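PDB 3QAC: 11S globulin seed storage protein from Amaranthus hypochondriacus, which probably serves as a nutrient reserve in the seed, as a two-cupin subunit of a hexameric storage globulin. Local coordinates for residues E72-Q78 with E136-M142; N80-M86 with S147-N153; R286-N290 with N314-L318. All blocks are in the same frame, centred on the assembly; numbering follows the deposited sequence.

Contact 1. Residues E72-Q78 with E136-M142; sequences ELIYIEQ and EGDIFAM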
loop_
_atom_site.group_PDB
_atom_site.type_symbol
_atom_site.label_atom_id
_atom_site.label_comp_id
_atom_site.label_asym_id
_atom_site.label_seq_id
_atom_site.Cartn_x
_atom_site.Cartn_y
_atom_site.Cartn_z
ATOM N N GLU A 72 16.019 -2.461 3.553
ATOM C CA GLU A 72 16.633 -3.530 4.313
ATOM C C GLU A 72 16.752 -3.118 5.747
ATOM O O GLU A 72 16.952 -1.952 6.050
ATOM C CB GLU A 72 18.040 -3.812 3.816
ATOM C CG GLU A 72 18.150 -4.100 2.348
ATOM C CD GLU A 72 19.559 -4.436 1.993
ATOM O OE1 GLU A 72 20.456 -3.679 2.411
ATOM O OE2 GLU A 72 19.782 -5.472 1.338
ATOM N N LEU A 73 16.644 -4.108 6.608
ATOM C CA LEU A 73 16.860 -3.978 8.018
ATOM C C LEU A 73 18.063 -4.842 8.282
ATOM O O LEU A 73 18.047 -6.043 7.993
ATOM C CB LEU A 73 15.656 -4.528 8.766
ATOM C CG LEU A 73 15.159 -3.685 9.926
ATOM C CD1 LEU A 73 14.999 -2.242 9.472
ATOM C CD2 LEU A 73 13.845 -4.242 10.426
ATOM N N ILE A 74 19.108 -4.236 8.821
ATOM C CA ILE A 74 20.372 -4.916 9.023
ATOM C C ILE A 74 20.709 -5.019 10.512
ATOM O O ILE A 74 20.670 -4.036 11.244
ATOM C CB ILE A 74 21.483 -4.159 8.317
ATOM C CG1 ILE A 74 21.103 -3.945 6.845
ATOM C CG2 ILE A 74 22.781 -4.909 8.452
ATOM C CD1 ILE A 74 21.853 -2.864 6.130
ATOM N N TYR A 75 21.022 -6.223 10.965
ATOM C CA TYR A 75 21.543 -6.392 12.302
ATOM C C TYR A 75 22.996 -6.826 12.203
ATOM O O TYR A 75 23.329 -7.769 11.481
ATOM C CB TYR A 75 20.729 -7.410 13.085
ATOM C CG TYR A 75 21.293 -7.719 14.450
ATOM C CD1 TYR A 75 21.171 -6.815 15.489
ATOM C CD2 TYR A 75 21.922 -8.925 14.704
ATOM C CE1 TYR A 75 21.677 -7.087 16.734
ATOM C CE2 TYR A 75 22.429 -9.213 15.953
ATOM C CZ TYR A 75 22.305 -8.293 16.961
ATOM O OH TYR A 75 22.804 -8.568 18.206
ATOM N N ILE A 76 23.852 -6.104 12.910
ATOM C CA ILE A 76 25.267 -6.424 12.972
ATOM C C ILE A 76 25.413 -7.458 14.067
ATOM O O ILE A 76 25.353 -7.136 15.254
ATOM C CB ILE A 76 26.108 -5.181 13.300
ATOM C CG1 ILE A 76 25.931 -4.121 12.208
ATOM C CG2 ILE A 76 27.559 -5.541 13.467
ATOM C CD1 ILE A 76 26.046 -4.653 10.787
ATOM N N GLU A 77 25.570 -8.713 13.663
ATOM C CA GLU A 77 25.578 -9.808 14.609
ATOM C C GLU A 77 26.910 -9.820 15.321
ATOM O O GLU A 77 27.006 -10.170 16.498
ATOM C CB GLU A 77 25.400 -11.138 13.875
ATOM C CG GLU A 77 25.305 -12.317 14.808
ATOM C CD GLU A 77 25.498 -13.646 14.110
ATOM O OE1 GLU A 77 26.491 -14.338 14.432
ATOM O OE2 GLU A 77 24.665 -13.995 13.246
ATOM N N GLN A 78 27.941 -9.431 14.585
ATOM C CA GLN A 78 29.295 -9.581 15.070
ATOM C C GLN A 78 30.183 -8.560 14.421
ATOM O O GLN A 78 30.009 -8.223 13.256
ATOM C CB GLN A 78 29.807 -10.973 14.711
ATOM C CG GLN A 78 31.103 -11.378 15.413
ATOM C CD GLN A 78 31.573 -12.773 15.004
ATOM O OE1 GLN A 78 32.147 -12.949 13.929
ATOM N NE2 GLN A 78 31.329 -13.768 15.860
ATOM N N GLU A 136 28.536 -4.264 16.679
ATOM C CA GLU A 136 27.697 -5.347 17.161
ATOM C C GLU A 136 26.472 -4.809 17.888
ATOM O O GLU A 136 26.554 -3.834 18.644
ATOM C CB GLU A 136 28.491 -6.259 18.083
ATOM C CG GLU A 136 27.726 -7.499 18.495
ATOM C CD GLU A 136 28.612 -8.534 19.182
ATOM O OE1 GLU A 136 29.794 -8.674 18.777
ATOM O OE2 GLU A 136 28.116 -9.200 20.126
ATOM N N GLY A 137 25.325 -5.429 17.651
ATOM C CA GLY A 137 24.114 -4.989 18.305
ATOM C C GLY A 137 23.409 -3.906 17.519
ATOM O O GLY A 137 22.307 -3.494 17.866
ATOM N N ASP A 138 24.050 -3.433 16.461
ATOM C CA ASP A 138 23.473 -2.374 15.646
ATOM C C ASP A 138 22.340 -2.910 14.788
ATOM O O ASP A 138 22.504 -3.912 14.079
ATOM C CB ASP A 138 24.538 -1.750 14.735
ATOM C CG ASP A 138 25.138 -0.469 15.309
ATOM O OD1 ASP A 138 24.534 0.143 16.221
ATOM O OD2 ASP A 138 26.213 -0.063 14.823
ATOM N N ILE A 139 21.199 -2.236 14.857
ATOM C CA ILE A 139 20.125 -2.406 13.881
ATOM C C ILE A 139 20.019 -1.176 12.993
ATOM O O ILE A 139 19.542 -0.124 13.412
ATOM C CB ILE A 139 18.768 -2.602 14.538
ATOM C CG1 ILE A 139 18.752 -3.880 15.360
ATOM C CG2 ILE A 139 17.697 -2.674 13.477
ATOM C CD1 ILE A 139 18.310 -5.075 14.576
ATOM N N PHE A 140 20.445 -1.346 11.757
ATOM C CA PHE A 140 20.519 -0.302 10.752
ATOM C C PHE A 140 19.385 -0.429 9.702
ATOM O O PHE A 140 19.018 -1.548 9.273
ATOM C CB PHE A 140 21.857 -0.489 10.060
ATOM C CG PHE A 140 22.453 0.754 9.556
ATOM C CD1 PHE A 140 23.463 1.382 10.263
ATOM C CD2 PHE A 140 22.024 1.301 8.372
ATOM C CE1 PHE A 140 24.038 2.549 9.801
ATOM C CE2 PHE A 140 22.593 2.470 7.902
ATOM C CZ PHE A 140 23.605 3.093 8.623
ATOM N N ALA A 141 18.846 0.709 9.264
ATOM C CA ALA A 141 17.806 0.719 8.230
ATOM C C ALA A 141 18.322 1.260 6.914
ATOM O O ALA A 141 18.793 2.389 6.855
ATOM C CB ALA A 141 16.607 1.542 8.689
ATOM N N MET A 142 18.233 0.453 5.860
ATOM C CA MET A 142 18.567 0.877 4.502
ATOM C C MET A 142 17.312 1.144 3.672
ATOM O O MET A 142 16.586 0.215 3.343
ATOM C CB MET A 142 19.386 -0.210 3.785
ATOM C CG MET A 142 20.056 0.282 2.512
ATOM S SD MET A 142 21.269 1.588 2.862
ATOM C CE MET A 142 22.343 0.752 4.018
#
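Tyr-75 swings its ring away from its own backbone N (chi1 175°) and Ile-139 keeps CG1 beside its N (chi1 -63°), which brings the phenol ring and the isoleucine tip together on one face of an antiparallel strand pair. Ile-139 CD1 lies 3.5 Å from Tyr-75 CD1, and farther along the ring Tyr-75 CE1 comes within 3.6 Å of Gly-137 CA. Gly-137 adopts a positive phi (88°). Leu-73 CD1 extends the same apolar face at 4.2 Å from Ala-141 CB. On the opposite face, Ile-74 packs CB to CB with Phe-140, and the side chains of Glu-72 and Met-142 lie side by side, CB to CB 3.8 Å.

Reciprocal backbone bonds join Glu-72 to Met-142 and Ile-74 to Phe-140, the bond from Ile-74 N to Phe-140 O being 2.7 Å long. Beyond them Ile-76 N binds Asp-138 O, and Gly-137 N reaches Ile-76 O at 2.9 Å.

The polar ends are met from outside the pair: Glu-72 forms a salt bridge with Arg-180, and the Tyr-75 hydroxyl bonds to Lys-327. The backbone bonds between these adjacent strands of the N-terminal cupin sheet account for one edge of strand 72-78, and strand 158-164 bonds its other edge, while the tyrosine, packed on Val-398 and Phe-400, carries its hydroxyl to the C-terminal cupin.

Contact 2. Residues N80-M86 with S147-N153; sequences NGITGMM and SHWAYNN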
loop_
_atom_site.group_PDB
_atom_site.type_symbol
_atom_site.label_atom_id
_atom_site.label_comp_id
_atom_site.label_asym_id
_atom_site.label_seq_id
_atom_site.Cartn_x
_atom_site.Cartn_y
_atom_site.Cartn_z
ATOM N N ASN A 80 32.717 -4.980 14.051
ATOM C CA ASN A 80 32.463 -3.588 13.781
ATOM C C ASN A 80 33.114 -3.226 12.459
ATOM O O ASN A 80 33.907 -3.990 11.899
ATOM C CB ASN A 80 32.976 -2.692 14.911
ATOM C CG ASN A 80 34.144 -3.305 15.658
ATOM O OD1 ASN A 80 35.261 -3.401 15.133
ATOM N ND2 ASN A 80 33.892 -3.726 16.899
ATOM N N GLY A 81 32.755 -2.056 11.958
ATOM C CA GLY A 81 33.230 -1.597 10.677
ATOM C C GLY A 81 32.532 -0.295 10.389
ATOM O O GLY A 81 32.010 0.372 11.295
ATOM N N ILE A 82 32.517 0.068 9.120
ATOM C CA ILE A 82 31.887 1.296 8.715
ATOM C C ILE A 82 31.111 1.054 7.448
ATOM O O ILE A 82 31.490 0.237 6.608
ATOM C CB ILE A 82 32.916 2.385 8.440
ATOM C CG1 ILE A 82 33.900 1.907 7.369
ATOM C CG2 ILE A 82 33.647 2.761 9.715
ATOM C CD1 ILE A 82 34.807 2.996 6.845
ATOM N N THR A 83 30.006 1.770 7.323
ATOM C CA THR A 83 29.217 1.722 6.119
ATOM C C THR A 83 29.108 3.129 5.564
ATOM O O THR A 83 28.866 4.086 6.306
ATOM C CB THR A 83 27.817 1.134 6.382
ATOM O OG1 THR A 83 27.058 1.161 5.169
ATOM C CG2 THR A 83 27.086 1.924 7.451
ATOM N N GLY A 84 29.320 3.255 4.260
ATOM C CA GLY A 84 29.041 4.497 3.579
ATOM C C GLY A 84 27.722 4.419 2.828
ATOM O O GLY A 84 27.522 3.553 1.982
ATOM N N MET A 85 26.819 5.340 3.137
ATOM C CA MET A 85 25.575 5.476 2.402
ATOM C C MET A 85 25.646 6.670 1.453
ATOM O O MET A 85 25.962 7.779 1.873
ATOM C CB MET A 85 24.450 5.673 3.392
ATOM C CG MET A 85 23.356 4.677 3.296
ATOM S SD MET A 85 22.634 4.626 4.927
ATOM C CE MET A 85 24.046 3.950 5.771
ATOM N N MET A 86 25.373 6.449 0.173
ATOM C CA MET A 86 25.411 7.546 -0.784
ATOM C C MET A 86 24.007 8.012 -1.066
ATOM O O MET A 86 23.426 7.684 -2.101
ATOM C CB MET A 86 26.090 7.143 -2.095
ATOM C CG MET A 86 27.567 6.782 -1.948
ATOM S SD MET A 86 27.775 5.020 -1.673
ATOM C CE MET A 86 27.645 4.401 -3.353
ATOM N N SER A 147 22.254 3.366 -2.449
ATOM C CA SER A 147 23.505 2.695 -2.719
ATOM C C SER A 147 24.370 2.736 -1.465
ATOM O O SER A 147 24.356 3.713 -0.706
ATOM C CB SER A 147 24.213 3.395 -3.866
ATOM O OG SER A 147 24.433 4.752 -3.521
ATOM N N HIS A 148 25.128 1.678 -1.230
ATOM C CA HIS A 148 25.919 1.629 -0.018
ATOM C C HIS A 148 26.990 0.571 -0.104
ATOM O O HIS A 148 26.855 -0.427 -0.822
ATOM C CB HIS A 148 25.023 1.342 1.181
ATOM C CG HIS A 148 24.294 0.045 1.079
ATOM N ND1 HIS A 148 23.116 -0.088 0.379
ATOM C CD2 HIS A 148 24.589 -1.188 1.559
ATOM C CE1 HIS A 148 22.718 -1.349 0.432
ATOM N NE2 HIS A 148 23.589 -2.033 1.150
ATOM N N TRP A 149 28.062 0.803 0.639
ATOM C CA TRP A 149 29.144 -0.152 0.737
ATOM C C TRP A 149 29.464 -0.307 2.209
ATOM O O TRP A 149 29.095 0.533 3.031
ATOM C CB TRP A 149 30.362 0.345 -0.032
ATOM C CG TRP A 149 30.749 1.722 0.362
ATOM C CD1 TRP A 149 30.324 2.884 -0.203
ATOM C CD2 TRP A 149 31.637 2.090 1.419
ATOM N NE1 TRP A 149 30.898 3.953 0.426
ATOM C CE2 TRP A 149 31.708 3.495 1.431
ATOM C CE3 TRP A 149 32.386 1.367 2.353
ATOM C CZ2 TRP A 149 32.485 4.199 2.346
ATOM C CZ3 TRP A 149 33.167 2.074 3.269
ATOM C CH2 TRP A 149 33.207 3.476 3.254
ATOM N N ALA A 150 30.123 -1.399 2.555
ATOM C CA ALA A 150 30.539 -1.606 3.932
ATOM C C ALA A 150 31.980 -2.077 3.951
ATOM O O ALA A 150 32.477 -2.668 2.982
ATOM C CB ALA A 150 29.642 -2.608 4.612
ATOM N N TYR A 151 32.653 -1.811 5.059
ATOM C CA TYR A 151 34.031 -2.236 5.205
ATOM C C TYR A 151 34.311 -2.656 6.633
ATOM O O TYR A 151 33.925 -1.970 7.588
ATOM C CB TYR A 151 34.976 -1.120 4.780
ATOM C CG TYR A 151 36.420 -1.401 5.098
ATOM C CD1 TYR A 151 37.173 -2.256 4.301
ATOM C CD2 TYR A 151 37.034 -0.816 6.203
ATOM C CE1 TYR A 151 38.500 -2.519 4.594
ATOM C CE2 TYR A 151 38.356 -1.068 6.499
ATOM C CZ TYR A 151 39.084 -1.919 5.691
ATOM O OH TYR A 151 40.401 -2.164 5.978
ATOM N N ASN A 152 34.970 -3.796 6.780
ATOM C CA ASN A 152 35.330 -4.253 8.107
ATOM C C ASN A 152 36.701 -3.732 8.512
ATOM O O ASN A 152 37.725 -4.255 8.096
ATOM C CB ASN A 152 35.291 -5.766 8.211
ATOM C CG ASN A 152 35.602 -6.252 9.610
ATOM O OD1 ASN A 152 35.800 -5.448 10.528
ATOM N ND2 ASN A 152 35.646 -7.573 9.786
ATOM N N ASN A 153 36.710 -2.692 9.331
ATOM C CA ASN A 153 37.957 -2.123 9.801
ATOM C C ASN A 153 38.315 -2.669 11.171
ATOM O O ASN A 153 39.193 -2.148 11.852
ATOM C CB ASN A 153 37.885 -0.598 9.804
ATOM C CG ASN A 153 36.934 -0.051 10.858
ATOM O OD1 ASN A 153 36.858 1.168 11.065
ATOM N ND2 ASN A 153 36.210 -0.943 11.532
HETATM O O HOH W 1 35.071 -6.667 12.663
HETATM O O HOH W 2 21.612 6.162 -3.507
#
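The indole of Trp-149 lies flat against the backbone of Gly-84: over one face sits Gly-84 N, 3.6 Å above the plane, and Gly-84 CA makes a CH-pi contact 3.9 Å from the centroid of the five-membered ring. Two side chains meet the ring at its edge. Met-86 SD is 3.6 Å from Trp-149 CD1, a Met-aromatic contact, and Ile-82 CD1 approaches the six-membered ring at Trp-149 CH2. The ring reaches this place because CG stands between the backbone N and the carbonyl carbon (chi1 52°), which folds the indole across the neighbouring strand. Gly-84, with no side chain, lets the indole lie directly on the backbone. Ile-82 also lies alongside Tyr-151, its CG1 near the ring edge.

Between the strands, Trp-149 O accepts two bonds from opposite faces of its carbonyl plane, one from Thr-83 OG1 at 3.0 Å and one from Gly-84 N. Thr-83 lies on the face of the sheet away from the indole; with chi1 at 178°, it points its hydroxyl away from its own N and toward the tryptophan carbonyl. Paired bonds between Ile-82 and Tyr-151 continue the antiparallel register, and at one end a water accepts from Ser-147 N and donates to Met-86 O at 2.8 Å.

Leu-62 and Pro-65 of strand 61-68 also pack on the indole, as does Leu-421 of the second subunit, while Ser-147 OG bonds to Gln-409 of that subunit. Two donors on Trp-149 O fix that carbonyl within a cupin sheet, and the aromatic and sulfur surface on the indole side becomes part of the packing between subunits.

Contact 3. Residues R286-N290 with N314-L318; sequences RLAVN and NLPIL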
loop_
_atom_site.group_PDB
_atom_site.type_symbol
_atom_site.label_atom_id
_atom_site.label_comp_id
_atom_site.label_asym_id
_atom_site.label_seq_id
_atom_site.Cartn_x
_atom_site.Cartn_y
_atom_site.Cartn_z
ATOM N N ARG A 286 21.719 8.807 12.484
ATOM C CA ARG A 286 22.566 7.613 12.500
ATOM C C ARG A 286 21.985 6.506 11.630
ATOM O O ARG A 286 22.736 5.721 11.051
ATOM C CB ARG A 286 22.841 7.094 13.916
ATOM C CD ARG A 286 24.330 5.571 15.260
ATOM C CZ ARG A 286 25.761 3.554 15.329
ATOM N NH2 ARG A 286 26.800 4.237 14.868
ATOM N N LEU A 287 20.656 6.466 11.523
ATOM C CA LEU A 287 19.980 5.424 10.755
ATOM C C LEU A 287 20.128 4.058 11.416
ATOM O O LEU A 287 19.917 3.021 10.778
ATOM C CB LEU A 287 20.520 5.367 9.325
ATOM C CG LEU A 287 20.021 6.489 8.419
ATOM C CD1 LEU A 287 20.667 6.385 7.066
ATOM C CD2 LEU A 287 18.518 6.406 8.297
ATOM N N ALA A 288 20.501 4.070 12.692
ATOM C CA ALA A 288 20.697 2.845 13.452
ATOM C C ALA A 288 20.412 3.076 14.926
ATOM O O ALA A 288 20.519 4.190 15.410
ATOM C CB ALA A 288 22.105 2.340 13.277
ATOM N N VAL A 289 20.013 2.024 15.630
ATOM C CA VAL A 289 20.109 2.021 17.083
ATOM C C VAL A 289 20.686 0.681 17.559
ATOM O O VAL A 289 20.361 -0.381 17.034
ATOM C CB VAL A 289 18.772 2.353 17.831
ATOM C CG1 VAL A 289 17.732 2.975 16.913
ATOM C CG2 VAL A 289 18.225 1.121 18.531
ATOM N N ASN A 290 21.568 0.744 18.545
ATOM C CA ASN A 290 22.168 -0.457 19.079
ATOM C C ASN A 290 21.247 -1.086 20.118
ATOM O O ASN A 290 20.929 -0.468 21.137
ATOM C CB ASN A 290 23.527 -0.142 19.669
ATOM C CG ASN A 290 24.353 -1.366 19.864
ATOM O OD1 ASN A 290 24.039 -2.192 20.712
ATOM N ND2 ASN A 290 25.416 -1.510 19.075
ATOM N N ASN A 314 12.481 5.419 18.242
ATOM C CA ASN A 314 13.919 5.518 18.412
ATOM C C ASN A 314 14.665 5.477 17.083
ATOM O O ASN A 314 15.831 5.849 17.014
ATOM C CB ASN A 314 14.444 4.471 19.396
ATOM C CG ASN A 314 13.924 3.081 19.093
ATOM O OD1 ASN A 314 13.712 2.273 19.995
ATOM N ND2 ASN A 314 13.697 2.810 17.826
ATOM N N LEU A 315 13.993 5.025 16.027
ATOM C CA LEU A 315 14.582 5.056 14.686
ATOM C C LEU A 315 13.550 5.615 13.715
ATOM O O LEU A 315 12.783 4.861 13.093
ATOM C CB LEU A 315 15.057 3.664 14.260
ATOM C CG LEU A 315 16.052 3.611 13.093
ATOM C CD1 LEU A 315 16.986 4.795 13.117
ATOM C CD2 LEU A 315 16.850 2.330 13.110
ATOM N N PRO A 316 13.509 6.953 13.600
ATOM C CA PRO A 316 12.425 7.646 12.882
ATOM C C PRO A 316 12.329 7.267 11.406
ATOM O O PRO A 316 11.231 7.248 10.861
ATOM C CB PRO A 316 12.778 9.134 13.050
ATOM C CG PRO A 316 13.629 9.177 14.313
ATOM C CD PRO A 316 14.439 7.897 14.248
ATOM N N ILE A 317 13.459 6.960 10.779
ATOM C CA ILE A 317 13.453 6.542 9.383
ATOM C C ILE A 317 12.493 5.350 9.188
ATOM O O ILE A 317 11.895 5.190 8.129
ATOM C CB ILE A 317 14.887 6.216 8.895
ATOM C CG1 ILE A 317 14.929 5.986 7.390
ATOM C CG2 ILE A 317 15.446 5.004 9.613
ATOM C CD1 ILE A 317 14.368 7.112 6.580
ATOM N N LEU A 318 12.306 4.541 10.225
ATOM C CA LEU A 318 11.440 3.383 10.094
ATOM C C LEU A 318 10.015 3.806 9.792
ATOM O O LEU A 318 9.177 2.977 9.430
ATOM C CB LEU A 318 11.477 2.523 11.353
ATOM C CG LEU A 318 12.859 1.947 11.623
ATOM C CD1 LEU A 318 12.848 1.088 12.880
ATOM C CD2 LEU A 318 13.307 1.164 10.407
#
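Leu-287 meets Ile-317 through a single methyl: CD2 lies 3.6 Å from Ile-317 CG2 and almost as near to CB and CG1, so that it rests against the branched root of the isoleucine rather than its tip. Beside this pair Leu-315 pushes its two methyls against the backbone of the other segment. Its CD1 is 3.6 Å from Ala-288 N and equally close to the carbonyl carbon of Leu-287, while CD2 approaches Ala-288 CA at 3.9 Å. The third point of contact is Val-289, whose CG1 touches Leu-315 CB at 3.8 Å and the backbone oxygen of Asn-314 at 3.4 Å. Dispersion and the exclusion of water therefore carry the contact.

Torsions place the leucine that fills the middle. With CG of Leu-315 turned opposite its backbone N (chi1 -162°), the forked end extends to the peptide between Leu-287 and Ala-288. Behind it the chain bends through a type I beta turn, Leu-315 to Leu-318, closed by a bond of 2.9 Å from Leu-318 N to Leu-315 O. This turn brings Ile-317 round to the same side as Leu-315, and both residues direct their CB atoms at segment 286-290. That segment is held in turn by backbone bonds between Leu-287 and Ala-141 and between Val-289 and Ile-139.

Farther out, Val-310 of strand 305-310 packs on Val-289, Leu-315 and Leu-318, and Phe-140 touches Leu-287 and Ala-288. The turn leads directly into helix 318-321, so the loop after strand 305-310 lies against strand 288-290, an edge strand, within this chain, of the sheet that also holds strand 138-142.

How the contacts relate
Contacts 1 and 2 interlock along the chain: strands 72-78 and 80-86 follow each other, as do 138-142 and 147-151, so the segments alternate, all within the N-terminal cupin range. Their centres lie about 12 Å apart, and Phe-140 and Met-142 of one sheet pack on Met-85 of the other, helping to pack the space between the two sheets of the cupin barrel. Contact 3 comes later in the chain, about 10 Å between centres from contact 1 and 16 Å from contact 2. Strand 288-290, from far later in the chain, borders strand 138-142 and extends the N-terminal sheet, which probably helps to join the two cupin halves of the subunit.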